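Local coordinates for putative secreted cellulose-binding protein (Streptomyces coelicolor, PDB 4OY6), which is a secreted, copper-dependent lytic polysaccharide monooxygenase of family AA10 that probably cleaves cellulose chains by oxidation, at residues K101-A106 with P145-E150; L114-K119 with V163-W168. All blocks are in the same frame, centred on the assembly; numbering follows the deposited sequence.

Contact 1. Residues K101-A106 with P145-E150; sequences KLHDQA and PSQNYE. With NA (sodium ion), chain L; ZN (zinc ion), chain H.
H103 and N148 face each other from the middle strand 97-104 and the edge strand 148-154, antiparallel neighbours in the three-stranded sheet of the LPMO β-sandwich, and clasp a sodium ion between them. H103 ND1 lies 2.0 Å from the sodium and N148 OD1 1.9 Å from it, with a water as a further ligand; the amide oxygen sits at the rim of the imidazole, in its plane, while the two flat groups are turned 48° apart. The same ring holds a second cation, because H103 NE2 binds zinc on its far side. Q105, its chain bent at chi2, brings OE1 back to 1.9 Å from that zinc, so the imidazole is pinned at both nitrogens. With CG of H103 anti to the backbone N (chi1 -176°), the ring stands beside the carbonyl carbon, level with N148.

On the other face of the sheet, Y149 OH donates to D104 OD2 over 2.6 Å; OD2 receives it on its anti lone pair, lying at the edge of the tyrosine ring. OD2 also accepts from the backbone N of H108, and OD1 from the N-terminal amine of H1; H1 and H108 are the copper-binding histidines, consistent with D104 being a second-shell residue that helps to place both. Its OD1 further takes A106 N at 2.9 Å, closing an Asx turn.

The backbones join through paired bonds between L102 and Y149. Beyond them D104 N reaches Q147 O almost straight (176°), although it meets that oxygen from above the carbonyl plane. Packing is lighter outward: the extended K101 chain passes N148, and the tyrosine ring edge rests on L102, whose CB lies 4.2 Å from Y149 CD2.

Contact 2. Residues L114-K119 with V163-W168; sequences LVYVTK and VVYTIW
V163 and T118 close one end of a long antiparallel pairing in the mixed sheet of the LPMO β-sandwich. T118 grips V163 twice: its backbone N donates to V163 O at 2.9 Å, and its OG1 accepts from V163 N at 3.0 Å. A chi1 of 53° holds OG1 between the backbone N and the carbonyl carbon, facing V163 N, and turns the methyl CG2 onto V163 CB, 3.8 Å away. A valine in place of T118 would probably leave V163 N without its side-chain acceptor and this end of the pairing held by one bond less.

From there the ladder runs through the hydrogen-bonded pairs Y116–Y165 and L114–I167, in which I167 N meets L114 O nearly straight (177°). The valines V115, V117 and V164 interdigitate on the face they share with T166: V164 CG1 touches V115 CG1 at 3.7 Å, and its other methyl meets V117 CG2. Strand 97-104 packs against this side through F98 and V100, so this face is turned into the interior between the two sheets.

The opposite face carries Y116, Y165, L114 and I167. Y165 reaches away from the pairing to hydrogen-bond L69 O, and touches F178 and C180 of the neighbouring strand 175-184. The Y116 ring crosses the isoleucine side chain obliquely, its CE1 3.8 Å from I167 CD1.

In the fold
Contact 2 is almost wholly buried and lies nearer the middle of the chain, whereas contact 1 lies toward the surface, about 17 Å away between centres. Both pair antiparallel strands, but in different sheets. Strands 97-104 and 110-118 follow each other in the chain, as do 148-154 and 161-170, and each such pair sends one strand to each sheet. Contact 1 adds metal ligands and a carboxylate to its backbone ladder and adjoins the copper site; contact 2 adds to its ladder mostly aliphatic and aromatic packing, with a threonine hydroxyl at one end. W168 joins them, its CZ2 lying 3.3 Å from D104 OD2 and 3.8 Å from Y149 CE2, with L102 also against its indole.

Contact 1. Residues K101-A106 with P145-E150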
loop_
_atom_site.group_PDB
_atom_site.type_symbol
_atom_site.label_atom_id
_atom_site.label_comp_id
_atom_site.label_asym_id
_atom_site.label_seq_id
_atom_site.Cartn_x
_atom_site.Cartn_y
_atom_site.Cartn_z
ATOM N N LYS A 101 -7.703 -2.721 6.899
ATOM C CA LYS A 101 -7.349 -2.490 8.297
ATOM C C LYS A 101 -5.984 -1.858 8.364
ATOM O O LYS A 101 -5.010 -2.392 7.853
ATOM C CB LYS A 101 -7.361 -3.777 9.117
ATOM C CG LYS A 101 -7.027 -3.528 10.583
ATOM C CD LYS A 101 -7.053 -4.826 11.362
ATOM C CE LYS A 101 -6.603 -4.628 12.791
ATOM N NZ LYS A 101 -6.761 -5.881 13.574
ATOM N N LEU A 102 -5.943 -0.705 9.003
ATOM C CA LEU A 102 -4.715 -0.023 9.282
ATOM C C LEU A 102 -4.377 -0.053 10.761
ATOM O O LEU A 102 -5.252 0.090 11.619
ATOM C CB LEU A 102 -4.768 1.433 8.883
ATOM C CG LEU A 102 -4.897 1.693 7.406
ATOM C CD1 LEU A 102 -6.356 1.893 7.044
ATOM C CD2 LEU A 102 -4.016 2.880 7.020
ATOM N N HIS A 103 -3.093 -0.220 11.052
ATOM C CA HIS A 103 -2.599 -0.111 12.408
ATOM C C HIS A 103 -1.798 1.166 12.472
ATOM O O HIS A 103 -0.941 1.395 11.625
ATOM C CB HIS A 103 -1.707 -1.306 12.763
ATOM C CG HIS A 103 -1.246 -1.279 14.176
ATOM N ND1 HIS A 103 -2.084 -1.593 15.219
ATOM C CD2 HIS A 103 -0.063 -0.956 14.730
ATOM C CE1 HIS A 103 -1.439 -1.451 16.360
ATOM N NE2 HIS A 103 -0.210 -1.081 16.089
ATOM N N ASP A 104 -2.073 1.956 13.505
ATOM C CA ASP A 104 -1.443 3.257 13.750
ATOM C C ASP A 104 -0.820 3.275 15.131
ATOM O O ASP A 104 -1.530 3.207 16.124
ATOM C CB ASP A 104 -2.491 4.377 13.613
ATOM C CG ASP A 104 -1.943 5.771 13.854
ATOM O OD1 ASP A 104 -0.710 5.930 14.022
ATOM O OD2 ASP A 104 -2.787 6.698 13.850
ATOM N N GLN A 105 0.500 3.379 15.174
ATOM C CA GLN A 105 1.242 3.392 16.429
ATOM C C GLN A 105 0.956 4.631 17.292
ATOM O O GLN A 105 1.208 4.621 18.481
ATOM C CB GLN A 105 2.762 3.294 16.157
ATOM C CG GLN A 105 3.225 2.086 15.325
ATOM C CD GLN A 105 2.967 0.714 15.940
ATOM O OE1 GLN A 105 1.940 0.461 16.562
ATOM N NE2 GLN A 105 3.908 -0.193 15.732
ATOM N N ALA A 106 0.461 5.690 16.673
ATOM C CA ALA A 106 0.342 7.004 17.304
ATOM C C ALA A 106 -1.108 7.480 17.526
ATOM O O ALA A 106 -1.314 8.529 18.125
ATOM C CB ALA A 106 1.089 8.029 16.472
ATOM N N PRO A 145 -8.986 9.358 16.866
ATOM C CA PRO A 145 -7.766 8.668 17.239
ATOM C C PRO A 145 -8.027 7.235 17.679
ATOM O O PRO A 145 -8.926 6.971 18.483
ATOM C CB PRO A 145 -7.241 9.508 18.400
ATOM C CG PRO A 145 -7.732 10.872 18.097
ATOM C CD PRO A 145 -9.097 10.675 17.514
ATOM N N SER A 146 -7.243 6.311 17.137
ATOM C CA SER A 146 -7.320 4.905 17.504
ATOM C C SER A 146 -6.044 4.226 17.035
ATOM O O SER A 146 -5.380 4.724 16.135
ATOM C CB SER A 146 -8.526 4.233 16.832
ATOM O OG SER A 146 -8.683 2.896 17.272
ATOM N N GLN A 147 -5.714 3.098 17.658
ATOM C CA GLN A 147 -4.596 2.293 17.196
ATOM C C GLN A 147 -4.914 1.470 15.951
ATOM O O GLN A 147 -3.997 0.964 15.308
ATOM C CB GLN A 147 -4.080 1.383 18.297
ATOM C CG GLN A 147 -3.262 2.126 19.335
ATOM C CD GLN A 147 -2.159 1.241 19.850
ATOM O OE1 GLN A 147 -2.427 0.247 20.517
ATOM N NE2 GLN A 147 -0.913 1.561 19.504
ATOM N N ASN A 148 -6.201 1.323 15.625
ATOM C CA ASN A 148 -6.598 0.623 14.421
ATOM C C ASN A 148 -7.751 1.367 13.757
ATOM O O ASN A 148 -8.619 1.887 14.447
ATOM C CB ASN A 148 -6.994 -0.820 14.756
ATOM C CG ASN A 148 -5.852 -1.590 15.371
ATOM O OD1 ASN A 148 -4.956 -2.071 14.663
ATOM N ND2 ASN A 148 -5.842 -1.682 16.701
ATOM N N TYR A 149 -7.751 1.377 12.431
ATOM C CA TYR A 149 -8.863 1.908 11.634
ATOM C C TYR A 149 -9.313 0.817 10.675
ATOM O O TYR A 149 -8.471 0.149 10.058
ATOM C CB TYR A 149 -8.452 3.163 10.829
ATOM C CG TYR A 149 -7.661 4.166 11.635
ATOM C CD1 TYR A 149 -8.248 4.890 12.662
ATOM C CD2 TYR A 149 -6.322 4.370 11.392
ATOM C CE1 TYR A 149 -7.498 5.771 13.426
ATOM C CE2 TYR A 149 -5.578 5.262 12.130
ATOM C CZ TYR A 149 -6.161 5.953 13.163
ATOM O OH TYR A 149 -5.415 6.823 13.936
ATOM N N GLU A 150 -10.617 0.663 10.510
ATOM C CA GLU A 150 -11.175 -0.273 9.555
ATOM C C GLU A 150 -12.070 0.446 8.549
ATOM O O GLU A 150 -12.938 1.259 8.942
ATOM C CB GLU A 150 -11.988 -1.361 10.266
ATOM C CG GLU A 150 -11.135 -2.278 11.111
ATOM C CD GLU A 150 -11.845 -3.512 11.616
ATOM O OE1 GLU A 150 -13.045 -3.698 11.358
ATOM O OE2 GLU A 150 -11.174 -4.321 12.277
HETATM NA NA NA L . -3.411 -3.115 15.212
HETATM ZN ZN ZN H . 1.164 -0.979 17.458
HETATM O O HOH W 1 -3.224 -4.584 13.784
#

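Contact 2. Residues L114-K119 with V163-W168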
loop_
_atom_site.group_PDB
_atom_site.type_symbol
_atom_site.label_atom_id
_atom_site.label_comp_id
_atom_site.label_asym_id
_atom_site.label_seq_id
_atom_site.Cartn_x
_atom_site.Cartn_y
_atom_site.Cartn_z
ATOM N N LEU A 114 -9.023 7.545 1.316
ATOM C CA LEU A 114 -9.428 7.262 -0.070
ATOM C C LEU A 114 -8.946 5.858 -0.379
ATOM O O LEU A 114 -7.802 5.510 -0.095
ATOM C CB LEU A 114 -8.804 8.243 -1.056
ATOM C CG LEU A 114 -8.965 9.713 -0.737
ATOM C CD1 LEU A 114 -8.184 10.546 -1.749
ATOM C CD2 LEU A 114 -10.414 10.143 -0.636
ATOM N N VAL A 115 -9.806 5.051 -0.995
ATOM C CA VAL A 115 -9.398 3.713 -1.385
ATOM C C VAL A 115 -9.714 3.546 -2.868
ATOM O O VAL A 115 -10.822 3.820 -3.315
ATOM C CB VAL A 115 -10.124 2.613 -0.577
ATOM C CG1 VAL A 115 -9.561 1.252 -0.937
ATOM C CG2 VAL A 115 -10.026 2.864 0.919
ATOM N N TYR A 116 -8.701 3.099 -3.599
ATOM C CA TYR A 116 -8.791 2.800 -5.010
ATOM C C TYR A 116 -8.445 1.340 -5.250
ATOM O O TYR A 116 -7.775 0.709 -4.451
ATOM C CB TYR A 116 -7.810 3.645 -5.835
ATOM C CG TYR A 116 -7.948 5.133 -5.678
ATOM C CD1 TYR A 116 -7.326 5.797 -4.615
ATOM C CD2 TYR A 116 -8.716 5.889 -6.552
ATOM C CE1 TYR A 116 -7.444 7.155 -4.459
ATOM C CE2 TYR A 116 -8.844 7.264 -6.399
ATOM C CZ TYR A 116 -8.195 7.885 -5.354
ATOM O OH TYR A 116 -8.325 9.229 -5.198
ATOM N N VAL A 117 -8.874 0.826 -6.390
ATOM C CA VAL A 117 -8.413 -0.483 -6.862
ATOM C C VAL A 117 -8.058 -0.352 -8.336
ATOM O O VAL A 117 -8.675 0.419 -9.078
ATOM C CB VAL A 117 -9.458 -1.619 -6.634
ATOM C CG1 VAL A 117 -8.916 -2.956 -7.113
ATOM C CG2 VAL A 117 -9.857 -1.748 -5.163
ATOM N N THR A 118 -7.074 -1.105 -8.785
ATOM C CA THR A 118 -6.748 -1.135 -10.211
ATOM C C THR A 118 -7.943 -1.662 -11.007
ATOM O O THR A 118 -8.668 -2.572 -10.582
ATOM C CB THR A 118 -5.488 -1.963 -10.489
ATOM O OG1 THR A 118 -5.631 -3.257 -9.906
ATOM C CG2 THR A 118 -4.266 -1.270 -9.924
ATOM N N LYS A 119 -8.119 -1.064 -12.181
ATOM C CA LYS A 119 -9.204 -1.440 -13.066
ATOM C C LYS A 119 -9.045 -2.871 -13.580
ATOM O O LYS A 119 -7.940 -3.377 -13.782
ATOM C CB LYS A 119 -9.239 -0.501 -14.292
ATOM C CG LYS A 119 -9.533 0.953 -13.958
ATOM C CD LYS A 119 -9.458 1.858 -15.176
ATOM C CE LYS A 119 -9.660 3.307 -14.764
ATOM N NZ LYS A 119 -9.629 4.208 -15.942
ATOM N N VAL A 163 -4.322 -4.297 -7.447
ATOM C CA VAL A 163 -3.701 -3.548 -6.355
ATOM C C VAL A 163 -4.762 -2.642 -5.762
ATOM O O VAL A 163 -5.482 -1.946 -6.503
ATOM C CB VAL A 163 -2.490 -2.700 -6.822
ATOM C CG1 VAL A 163 -1.745 -2.119 -5.628
ATOM C CG2 VAL A 163 -1.546 -3.503 -7.685
ATOM N N VAL A 164 -4.852 -2.663 -4.435
ATOM C CA VAL A 164 -5.635 -1.711 -3.663
ATOM C C VAL A 164 -4.676 -0.581 -3.275
ATOM O O VAL A 164 -3.558 -0.834 -2.841
ATOM C CB VAL A 164 -6.252 -2.349 -2.417
ATOM C CG1 VAL A 164 -6.980 -1.322 -1.576
ATOM C CG2 VAL A 164 -7.158 -3.503 -2.777
ATOM N N TYR A 165 -5.112 0.662 -3.476
ATOM C CA TYR A 165 -4.322 1.824 -3.098
ATOM C C TYR A 165 -5.114 2.602 -2.059
ATOM O O TYR A 165 -6.169 3.142 -2.357
ATOM C CB TYR A 165 -4.022 2.690 -4.303
ATOM C CG TYR A 165 -2.931 3.727 -4.138
ATOM C CD1 TYR A 165 -1.679 3.382 -3.648
ATOM C CD2 TYR A 165 -3.089 5.049 -4.576
ATOM C CE1 TYR A 165 -0.633 4.296 -3.605
ATOM C CE2 TYR A 165 -2.060 5.962 -4.536
ATOM C CZ TYR A 165 -0.824 5.571 -4.054
ATOM O OH TYR A 165 0.195 6.494 -4.080
ATOM N N THR A 166 -4.586 2.619 -0.840
ATOM C CA THR A 166 -5.212 3.286 0.270
ATOM C C THR A 166 -4.412 4.528 0.626
ATOM O O THR A 166 -3.204 4.462 0.829
ATOM C CB THR A 166 -5.272 2.357 1.508
ATOM O OG1 THR A 166 -6.034 1.191 1.209
ATOM C CG2 THR A 166 -5.875 3.060 2.695
ATOM N N ILE A 167 -5.112 5.655 0.657
ATOM C CA ILE A 167 -4.523 6.939 1.027
ATOM C C ILE A 167 -5.121 7.365 2.361
ATOM O O ILE A 167 -6.328 7.543 2.474
ATOM C CB ILE A 167 -4.756 8.005 -0.062
ATOM C CG1 ILE A 167 -4.226 7.506 -1.415
ATOM C CG2 ILE A 167 -4.099 9.311 0.342
ATOM C CD1 ILE A 167 -4.378 8.458 -2.566
ATOM N N TRP A 168 -4.257 7.496 3.362
ATOM C CA TRP A 168 -4.628 7.884 4.719
ATOM C C TRP A 168 -4.165 9.311 4.947
ATOM O O TRP A 168 -2.964 9.565 4.997
ATOM C CB TRP A 168 -3.978 6.943 5.725
ATOM C CG TRP A 168 -3.997 7.341 7.171
ATOM C CD1 TRP A 168 -4.861 8.180 7.814
ATOM C CD2 TRP A 168 -3.077 6.872 8.154
ATOM N NE1 TRP A 168 -4.512 8.268 9.143
ATOM C CE2 TRP A 168 -3.424 7.467 9.376
ATOM C CE3 TRP A 168 -1.970 6.008 8.107
ATOM C CZ2 TRP A 168 -2.693 7.234 10.545
ATOM C CZ3 TRP A 168 -1.263 5.770 9.250
ATOM C CH2 TRP A 168 -1.613 6.394 10.455
#